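Local atomic coordinates of histidine acid phosphatase (Bifidobacterium longum subsp. infantis, PDB entry 6RXD), a protein that probably removes phosphate groups from inositol phosphates such as inositol hexakisphosphate and from 2,3-bisphosphoglycerate, as a phytase of the histidine acid phosphatase family. Residues A67-F72 with G260-Y265; Q136-A141 with Q194-T199; D341-A346 with Y427-N432. All blocks are in the same frame, centred on the assembly; numbering follows the deposited sequence.

Following the chain from the N terminus, contact 1 opens first, at the end of helix 55-69. It closes at residues 260-265, which run from the end of helix 251-258 into strand 264-265, and so spans 187 intervening residues that are mostly helical. Contact 2 is nested inside that loop. It joins the end of strand 132-137, part of the large mixed sheet, to the loop before helix 206-220. Contact 3 follows in series. It ties helix 339-357 to the loop before helix 436-439. No two contacts cross or touch. Contacts 2 and 3 lie on opposite sides of the chain's centre, and contact 1 is at the surface.

Contact 1 of 3, residues A67-F72 with G260-Y265; sequences ARDGGF and GEYKWY
Asp69 and Tyr262 meet with the same kind of first torsion. In each, CG is anti to the carbonyl carbon and beside the backbone N, with chi1 -68° in Asp69 and -76° in Tyr262. The two side chains approach from opposite directions. Tyr262 OH donates a hydrogen bond of 2.6 Å to Asp69 OD2, on the anti lone pair of that oxygen. Carboxylate and phenol ring are nearly coplanar, with planes 23° apart.

Arg68 holds the same carboxylate side-on, with two nitrogens. Arg68 NH2 reaches Asp69 OD2 on its syn side at 2.8 Å, in a fairly straight bond close to the guanidinium plane. Arg68 NE reaches Asp69 OD1 at 2.7 Å, but from well above the carboxylate plane and with a more bent bond. Arg68 NH2 also comes within 4.4 Å of Tyr262 CE1, at the edge of the ring.

The phenol ring itself meets Phe253 and touches Thr65 and Lys256. The contact thus joins the end of helix 55-69 to the residues that follow helix 251-258.

Asp69 OD2 takes two donors, one on each lone-pair side, and this fixes the rotation of the carboxylate. The neighbouring guanidinium probably stabilises the negative charge, while the neutral phenol adds a short bond without a second charge, in a setting that is partly exposed.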
loop_
_atom_site.group_PDB
_atom_site.type_symbol
_atom_site.label_atom_id
_atom_site.label_comp_id
_atom_site.label_asym_id
_atom_site.label_seq_id
_atom_site.Cartn_x
_atom_site.Cartn_y
_atom_site.Cartn_z
ATOM N N ALA A 67 -15.630 11.088 30.966
ATOM C CA ALA A 67 -16.837 10.646 31.662
ATOM C C ALA A 67 -16.777 11.008 33.140
ATOM O O ALA A 67 -17.771 11.444 33.727
ATOM C CB ALA A 67 -17.046 9.130 31.486
ATOM N N ARG A 68 -15.610 10.814 33.741
ATOM C CA ARG A 68 -15.414 11.138 35.154
ATOM C C ARG A 68 -15.536 12.637 35.414
ATOM O O ARG A 68 -16.091 13.056 36.435
ATOM C CB ARG A 68 -14.033 10.651 35.611
ATOM C CG ARG A 68 -13.721 10.908 37.087
ATOM C CD ARG A 68 -12.216 10.844 37.371
ATOM N NE ARG A 68 -11.471 11.913 36.699
ATOM C CZ ARG A 68 -10.165 12.132 36.844
ATOM N NH1 ARG A 68 -9.445 11.360 37.647
ATOM N NH2 ARG A 68 -9.580 13.129 36.192
ATOM N N ASP A 69 -14.995 13.442 34.505
ATOM C CA ASP A 69 -14.880 14.882 34.725
ATOM C C ASP A 69 -15.949 15.732 34.026
ATOM O O ASP A 69 -15.864 16.958 34.028
ATOM C CB ASP A 69 -13.493 15.374 34.309
ATOM C CG ASP A 69 -12.389 14.853 35.209
ATOM O OD1 ASP A 69 -12.706 14.269 36.268
ATOM O OD2 ASP A 69 -11.205 15.039 34.850
ATOM N N GLY A 70 -16.953 15.088 33.445
ATOM C CA GLY A 70 -18.016 15.816 32.764
ATOM C C GLY A 70 -17.506 16.549 31.536
ATOM O O GLY A 70 -17.924 17.681 31.244
ATOM N N GLY A 71 -16.615 15.893 30.800
ATOM C CA GLY A 71 -15.977 16.506 29.645
ATOM C C GLY A 71 -16.599 16.228 28.287
ATOM O O GLY A 71 -16.088 16.699 27.273
ATOM N N PHE A 72 -17.681 15.454 28.239
ATOM C CA PHE A 72 -18.393 15.273 26.980
ATOM C C PHE A 72 -19.444 16.363 26.819
ATOM O O PHE A 72 -19.970 16.890 27.808
ATOM C CB PHE A 72 -19.076 13.901 26.920
ATOM C CG PHE A 72 -18.131 12.766 26.650
ATOM C CD1 PHE A 72 -17.596 12.580 25.380
ATOM C CD2 PHE A 72 -17.745 11.905 27.669
ATOM C CE1 PHE A 72 -16.717 11.534 25.124
ATOM C CE2 PHE A 72 -16.867 10.860 27.418
ATOM C CZ PHE A 72 -16.355 10.671 26.145
ATOM N N GLY A 260 -1.734 21.018 29.327
ATOM C CA GLY A 260 -0.959 19.978 29.987
ATOM C C GLY A 260 -1.501 19.398 31.276
ATOM O O GLY A 260 -0.807 18.646 31.967
ATOM N N GLU A 261 -2.739 19.738 31.611
ATOM C CA GLU A 261 -3.368 19.186 32.800
ATOM C C GLU A 261 -3.811 17.750 32.557
ATOM O O GLU A 261 -3.887 16.947 33.492
ATOM C CB GLU A 261 -4.549 20.046 33.237
ATOM C CG GLU A 261 -4.128 21.451 33.653
ATOM C CD GLU A 261 -5.292 22.315 34.094
ATOM O OE1 GLU A 261 -6.158 21.816 34.844
ATOM O OE2 GLU A 261 -5.338 23.498 33.691
ATOM N N TYR A 262 -4.116 17.434 31.301
ATOM C CA TYR A 262 -4.485 16.075 30.931
ATOM C C TYR A 262 -3.408 15.458 30.064
ATOM O O TYR A 262 -2.768 16.141 29.262
ATOM C CB TYR A 262 -5.787 16.059 30.144
ATOM C CG TYR A 262 -7.051 16.246 30.945
ATOM C CD1 TYR A 262 -7.252 15.594 32.157
ATOM C CD2 TYR A 262 -8.071 17.052 30.458
ATOM C CE1 TYR A 262 -8.431 15.759 32.865
ATOM C CE2 TYR A 262 -9.242 17.227 31.160
ATOM C CZ TYR A 262 -9.421 16.581 32.358
ATOM O OH TYR A 262 -10.605 16.762 33.035
ATOM N N LYS A 263 -3.254 14.150 30.211
ATOM C CA LYS A 263 -2.228 13.400 29.506
ATOM C C LYS A 263 -2.598 11.932 29.669
ATOM O O LYS A 263 -2.871 11.469 30.775
ATOM C CB LYS A 263 -0.861 13.687 30.133
ATOM C CG LYS A 263 0.333 13.477 29.222
ATOM C CD LYS A 263 1.596 14.085 29.842
ATOM C CE LYS A 263 1.514 15.611 29.898
ATOM N NZ LYS A 263 2.415 16.229 30.921
ATOM N N TRP A 264 -2.644 11.195 28.566
ATOM C CA TRP A 264 -3.004 9.782 28.672
ATOM C C TRP A 264 -1.941 8.886 28.101
ATOM O O TRP A 264 -1.431 9.147 27.012
ATOM C CB TRP A 264 -4.354 9.496 27.991
ATOM C CG TRP A 264 -5.464 10.212 28.665
ATOM C CD1 TRP A 264 -6.128 9.822 29.789
ATOM C CD2 TRP A 264 -6.035 11.464 28.270
ATOM N NE1 TRP A 264 -7.080 10.756 30.125
ATOM C CE2 TRP A 264 -7.049 11.772 29.202
ATOM C CE3 TRP A 264 -5.795 12.349 27.212
ATOM C CZ2 TRP A 264 -7.812 12.943 29.119
ATOM C CZ3 TRP A 264 -6.557 13.503 27.123
ATOM C CH2 TRP A 264 -7.559 13.788 28.070
ATOM N N TYR A 265 -1.603 7.838 28.848
ATOM C CA TYR A 265 -0.664 6.827 28.382
ATOM C C TYR A 265 -1.396 5.530 28.140
ATOM O O TYR A 265 -2.480 5.301 28.679
ATOM C CB TYR A 265 0.450 6.599 29.415
ATOM C CG TYR A 265 1.329 7.804 29.606
ATOM C CD1 TYR A 265 2.485 7.962 28.858
ATOM C CD2 TYR A 265 0.988 8.800 30.517
ATOM C CE1 TYR A 265 3.289 9.083 29.015
ATOM C CE2 TYR A 265 1.798 9.920 30.687
ATOM C CZ TYR A 265 2.939 10.051 29.928
ATOM O OH TYR A 265 3.744 11.153 30.082
#

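Contact 2 of 3, residues Q136-A141 with Q194-T199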
loop_
_atom_site.group_PDB
_atom_site.type_symbol
_atom_site.label_atom_id
_atom_site.label_comp_id
_atom_site.label_asym_id
_atom_site.label_seq_id
_atom_site.Cartn_x
_atom_site.Cartn_y
_atom_site.Cartn_z
ATOM N N GLN A 136 5.210 -14.931 -5.412
ATOM C CA GLN A 136 6.268 -14.430 -4.542
ATOM C C GLN A 136 5.714 -13.471 -3.517
ATOM O O GLN A 136 4.753 -12.758 -3.790
ATOM C CB GLN A 136 7.340 -13.699 -5.354
ATOM C CG GLN A 136 8.032 -14.577 -6.382
ATOM C CD GLN A 136 9.120 -13.839 -7.146
ATOM O OE1 GLN A 136 9.350 -12.645 -6.939
ATOM N NE2 GLN A 136 9.788 -14.552 -8.042
ATOM N N SER A 137 6.326 -13.462 -2.336
ATOM C CA SER A 137 6.034 -12.421 -1.356
ATOM C C SER A 137 7.309 -11.953 -0.659
ATOM O O SER A 137 8.369 -12.539 -0.834
ATOM C CB SER A 137 4.993 -12.895 -0.342
ATOM O OG SER A 137 5.610 -13.360 0.833
ATOM N N SER A 138 7.200 -10.872 0.109
ATOM C CA SER A 138 8.324 -10.362 0.872
ATOM C C SER A 138 8.691 -11.339 1.981
ATOM O O SER A 138 9.808 -11.302 2.504
ATOM C CB SER A 138 7.940 -9.029 1.501
ATOM O OG SER A 138 6.847 -9.214 2.380
ATOM N N GLY A 139 7.742 -12.192 2.362
ATOM C CA GLY A 139 7.948 -13.096 3.486
ATOM C C GLY A 139 7.178 -12.610 4.698
ATOM O O GLY A 139 7.118 -13.284 5.735
ATOM N N GLU A 140 6.592 -11.426 4.578
ATOM C CA GLU A 140 5.783 -10.885 5.667
ATOM C C GLU A 140 4.399 -11.533 5.593
ATOM O O GLU A 140 3.841 -11.682 4.511
ATOM C CB GLU A 140 5.704 -9.358 5.551
ATOM C CG GLU A 140 5.115 -8.646 6.766
ATOM C CD GLU A 140 3.611 -8.604 6.730
ATOM O OE1 GLU A 140 3.050 -8.536 5.618
ATOM O OE2 GLU A 140 2.986 -8.632 7.809
ATOM N N ALA A 141 3.849 -11.917 6.740
ATOM C CA ALA A 141 2.649 -12.750 6.762
ATOM C C ALA A 141 1.422 -12.147 6.082
ATOM O O ALA A 141 0.698 -12.853 5.387
ATOM C CB ALA A 141 2.323 -13.181 8.193
ATOM N N GLN A 194 16.787 -5.726 7.412
ATOM C CA GLN A 194 16.130 -6.838 8.084
ATOM C C GLN A 194 14.938 -7.347 7.283
ATOM O O GLN A 194 13.967 -6.614 7.075
ATOM C CB GLN A 194 15.658 -6.416 9.481
ATOM C CG GLN A 194 16.772 -5.971 10.418
ATOM C CD GLN A 194 17.413 -4.656 10.011
ATOM O OE1 GLN A 194 16.752 -3.771 9.459
ATOM N NE2 GLN A 194 18.716 -4.528 10.271
ATOM N N ASN A 195 15.012 -8.604 6.848
ATOM C CA ASN A 195 13.927 -9.242 6.114
ATOM C C ASN A 195 12.814 -9.681 7.050
ATOM O O ASN A 195 13.067 -9.980 8.220
ATOM C CB ASN A 195 14.460 -10.451 5.335
ATOM C CG ASN A 195 15.487 -10.064 4.302
ATOM O OD1 ASN A 195 15.392 -8.996 3.699
ATOM N ND2 ASN A 195 16.479 -10.928 4.086
ATOM N N PRO A 196 11.572 -9.720 6.549
ATOM C CA PRO A 196 10.430 -10.105 7.393
ATOM C C PRO A 196 10.549 -11.506 8.010
ATOM O O PRO A 196 9.988 -11.735 9.081
ATOM C CB PRO A 196 9.247 -10.075 6.421
ATOM C CG PRO A 196 9.669 -9.168 5.311
ATOM C CD PRO A 196 11.157 -9.256 5.211
ATOM N N ASP A 197 11.253 -12.425 7.354
ATOM C CA ASP A 197 11.356 -13.803 7.844
ATOM C C ASP A 197 12.407 -13.986 8.942
ATOM O O ASP A 197 12.684 -15.106 9.367
ATOM C CB ASP A 197 11.610 -14.785 6.684
ATOM C CG ASP A 197 13.035 -14.722 6.151
ATOM O OD1 ASP A 197 13.787 -13.788 6.505
ATOM O OD2 ASP A 197 13.407 -15.615 5.353
ATOM N N GLY A 198 13.006 -12.889 9.385
ATOM C CA GLY A 198 13.996 -12.962 10.444
ATOM C C GLY A 198 15.432 -13.035 9.965
ATOM O O GLY A 198 16.356 -12.936 10.770
ATOM N N THR A 199 15.629 -13.233 8.662
ATOM C CA THR A 199 16.965 -13.168 8.084
ATOM C C THR A 199 17.316 -11.717 7.756
ATOM O O THR A 199 16.461 -10.836 7.832
ATOM C CB THR A 199 17.094 -14.038 6.817
ATOM O OG1 THR A 199 16.254 -13.511 5.782
ATOM C CG2 THR A 199 16.680 -15.475 7.111
HETATM O O HOH W 1 11.612 -12.513 4.247
#
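The ring of Pro196 lies against the flat peptide units between Ser138 and Glu140. Pro196 CB sits over one face of the peptide that joins Gly139 to Glu140, 3.7 Å from Gly139 C and 3.5 Å from Glu140 N. Pro196 CG leans on the carbonyl before it, 3.5 Å from Ser138 O. Glu140 CB adds an apolar touch to Pro196 CB. Two other flat groups shape the proline's own turn. The Asn195 amide has Thr199 OG1 in its plane, bonded to ND2. The Asp197 carboxylate receives Thr199 OG1 on the syn lone pair of OD1, and Thr199 N reaches the same oxygen from above the plane, closing an Asx turn. Asp197 OD2 pairs with Lys183.

No direct hydrogen bond crosses the contact. A water does the bridging: it donates to Ser138 O at 2.8 Å and accepts from Asp197 N at 3.1 Å.

Ser138 OG stands between its backbone N and carbonyl carbon (chi1 61°). There it accepts from Glu140 N at 3.1 Å, an ST turn, and is also bonded to His399 NE2. With an alanine here, Glu140 N and His399 NE2 would probably each lose a partner, and the turn would be freer to shift under Pro196. Glu140 CG is anti to the backbone N, and the chain then bends away from the proline. Its OE1 caps Ala143 N at the start of helix 141-157.

The contact joins the end of a central strand to a type I turn. Its chemistry is apolar contact beside a single water bridge, while direct polar bonds within each segment keep its turn in shape.

Contact 3 of 3, residues D341-A346 with Y427-N432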
loop_
_atom_site.group_PDB
_atom_site.type_symbol
_atom_site.label_atom_id
_atom_site.label_comp_id
_atom_site.label_asym_id
_atom_site.label_seq_id
_atom_site.Cartn_x
_atom_site.Cartn_y
_atom_site.Cartn_z
ATOM N N ASP A 341 -11.473 18.842 7.673
ATOM C CA ASP A 341 -10.488 18.505 8.686
ATOM C C ASP A 341 -9.808 17.191 8.311
ATOM O O ASP A 341 -8.593 17.072 8.427
ATOM C CB ASP A 341 -11.127 18.404 10.077
ATOM C CG ASP A 341 -11.667 19.733 10.580
ATOM O OD1 ASP A 341 -11.148 20.797 10.184
ATOM O OD2 ASP A 341 -12.604 19.703 11.398
ATOM N N ALA A 342 -10.595 16.207 7.869
ATOM C CA ALA A 342 -10.025 14.940 7.390
ATOM C C ALA A 342 -8.987 15.185 6.298
ATOM O O ALA A 342 -7.946 14.522 6.259
ATOM C CB ALA A 342 -11.124 13.988 6.874
ATOM N N ARG A 343 -9.269 16.136 5.412
ATOM C CA ARG A 343 -8.350 16.464 4.330
ATOM C C ARG A 343 -7.024 16.992 4.890
ATOM O O ARG A 343 -5.957 16.664 4.386
ATOM C CB ARG A 343 -9.005 17.480 3.388
ATOM C CG ARG A 343 -8.138 17.970 2.242
ATOM C CD ARG A 343 -8.870 19.073 1.472
ATOM N NE ARG A 343 -8.059 19.611 0.387
ATOM C CZ ARG A 343 -7.194 20.606 0.535
ATOM N NH1 ARG A 343 -6.490 21.033 -0.504
ATOM N NH2 ARG A 343 -7.035 21.174 1.724
ATOM N N MET A 344 -7.099 17.807 5.945
ATOM C CA MET A 344 -5.890 18.299 6.608
ATOM C C MET A 344 -5.088 17.147 7.218
ATOM O O MET A 344 -3.861 17.117 7.121
ATOM C CB MET A 344 -6.223 19.315 7.708
ATOM C CG MET A 344 -6.825 20.614 7.205
ATOM S SD MET A 344 -5.726 21.475 6.072
ATOM C CE MET A 344 -4.263 21.652 7.091
ATOM N N PHE A 345 -5.774 16.219 7.884
ATOM C CA PHE A 345 -5.096 15.084 8.515
ATOM C C PHE A 345 -4.498 14.150 7.470
ATOM O O PHE A 345 -3.406 13.607 7.659
ATOM C CB PHE A 345 -6.070 14.319 9.417
ATOM C CG PHE A 345 -6.740 15.187 10.449
ATOM C CD1 PHE A 345 -6.036 16.202 11.075
ATOM C CD2 PHE A 345 -8.084 15.015 10.761
ATOM C CE1 PHE A 345 -6.650 17.016 12.021
ATOM C CE2 PHE A 345 -8.710 15.836 11.701
ATOM C CZ PHE A 345 -7.983 16.837 12.331
ATOM N N ALA A 346 -5.222 13.967 6.368
ATOM C CA ALA A 346 -4.706 13.192 5.246
ATOM C C ALA A 346 -3.437 13.811 4.688
ATOM O O ALA A 346 -2.512 13.098 4.315
ATOM C CB ALA A 346 -5.760 13.069 4.140
ATOM N N TYR A 427 5.883 20.291 0.403
ATOM C CA TYR A 427 4.808 19.533 -0.227
ATOM C C TYR A 427 3.447 19.899 0.353
ATOM O O TYR A 427 3.241 19.831 1.568
ATOM C CB TYR A 427 5.071 18.042 0.009
ATOM C CG TYR A 427 3.862 17.151 -0.186
ATOM C CD1 TYR A 427 3.497 16.710 -1.453
ATOM C CD2 TYR A 427 3.115 16.722 0.899
ATOM C CE1 TYR A 427 2.383 15.885 -1.640
ATOM C CE2 TYR A 427 2.003 15.911 0.730
ATOM C CZ TYR A 427 1.642 15.493 -0.541
ATOM O OH TYR A 427 0.534 14.671 -0.683
ATOM N N THR A 428 2.516 20.291 -0.518
ATOM C CA THR A 428 1.150 20.556 -0.105
ATOM C C THR A 428 0.217 20.007 -1.155
ATOM O O THR A 428 0.634 19.699 -2.268
ATOM C CB THR A 428 0.850 22.064 0.042
ATOM O OG1 THR A 428 0.874 22.688 -1.248
ATOM C CG2 THR A 428 1.847 22.758 0.963
ATOM N N TYR A 429 -1.055 19.891 -0.799
ATOM C CA TYR A 429 -2.052 19.454 -1.752
ATOM C C TYR A 429 -2.237 20.457 -2.890
ATOM O O TYR A 429 -2.655 20.082 -3.991
ATOM C CB TYR A 429 -3.372 19.188 -1.031
ATOM C CG TYR A 429 -3.452 17.835 -0.348
ATOM C CD1 TYR A 429 -4.598 17.460 0.342
ATOM C CD2 TYR A 429 -2.390 16.930 -0.392
ATOM C CE1 TYR A 429 -4.696 16.229 0.965
ATOM C CE2 TYR A 429 -2.480 15.675 0.234
ATOM C CZ TYR A 429 -3.651 15.341 0.902
ATOM O OH TYR A 429 -3.781 14.117 1.510
ATOM N N GLY A 430 -1.915 21.724 -2.637
ATOM C CA GLY A 430 -2.001 22.742 -3.668
ATOM C C GLY A 430 -0.849 22.742 -4.661
ATOM O O GLY A 430 -1.014 23.225 -5.788
ATOM N N ASN A 431 0.311 22.209 -4.268
ATOM C CA ASN A 431 1.480 22.243 -5.160
ATOM C C ASN A 431 2.006 20.887 -5.633
ATOM O O ASN A 431 3.092 20.798 -6.199
ATOM C CB ASN A 431 2.622 23.088 -4.574
ATOM C CG ASN A 431 3.339 22.410 -3.405
ATOM O OD1 ASN A 431 3.198 21.210 -3.183
ATOM N ND2 ASN A 431 4.122 23.187 -2.664
ATOM N N ASN A 432 1.243 19.829 -5.402
ATOM C CA ASN A 432 1.717 18.499 -5.749
ATOM C C ASN A 432 0.560 17.537 -5.981
ATOM O O ASN A 432 -0.418 17.530 -5.235
ATOM C CB ASN A 432 2.629 17.971 -4.637
ATOM C CG ASN A 432 3.578 16.892 -5.120
ATOM O OD1 ASN A 432 3.153 15.827 -5.542
ATOM N ND2 ASN A 432 4.887 17.163 -5.039
#
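Tyr429 reaches across helix 339-357, and each part of its side chain meets something there. Its CG is anti to the carbonyl carbon (chi1 -81°), and CB points toward the helix. Tyr429 CB lies 3.7 Å from Arg343 NH1. Farther out, Tyr429 CD1 sits over one face of the Arg343 guanidinium, 3.9 Å above its plane and toward the rim. Tyr429 CD1 is also 4.0 Å from Arg343 CG. Tyr429 CE1 comes next and packs at 3.7 Å from the backbone Arg343 O. Tyr429 CZ is 4.1 Å from Ala346 C. At the tip, Tyr429 OH touches Ala346 CB at 3.5 Å and Ala346 C at 3.2 Å. The hydroxyl's hydrogen bond goes one turn farther along the helix, to Asp350 OD2.

Arg343 slides past the tyrosine in the opposite direction. Its chain is extended from CG to NE, so aliphatic part and guanidinium both pass the ring. The planes of guanidinium and ring are 79° apart. Two conformers of Arg343 are deposited, and the contacts of its outer atoms describe one of them.

Arg435 makes a cation-pi contact with the Tyr429 ring and also bonds Tyr429 O. The loop has its own ties: Thr428 N donates to Asn431 OD1 at 2.9 Å, and Asn431 ND2 holds Val426 O.

The same helix segment carries Asp341, a zinc ligand in another structure of this protein, but that residue faces elsewhere. Between the two segments the contact is one of van der Waals packing, with no hydrogen bond. The phenol is fixed at its tip by Asp350. The positive charge of Arg435 probably favours the electron-rich ring, while Arg343 packs on it by its aliphatic chain and one guanidinium face.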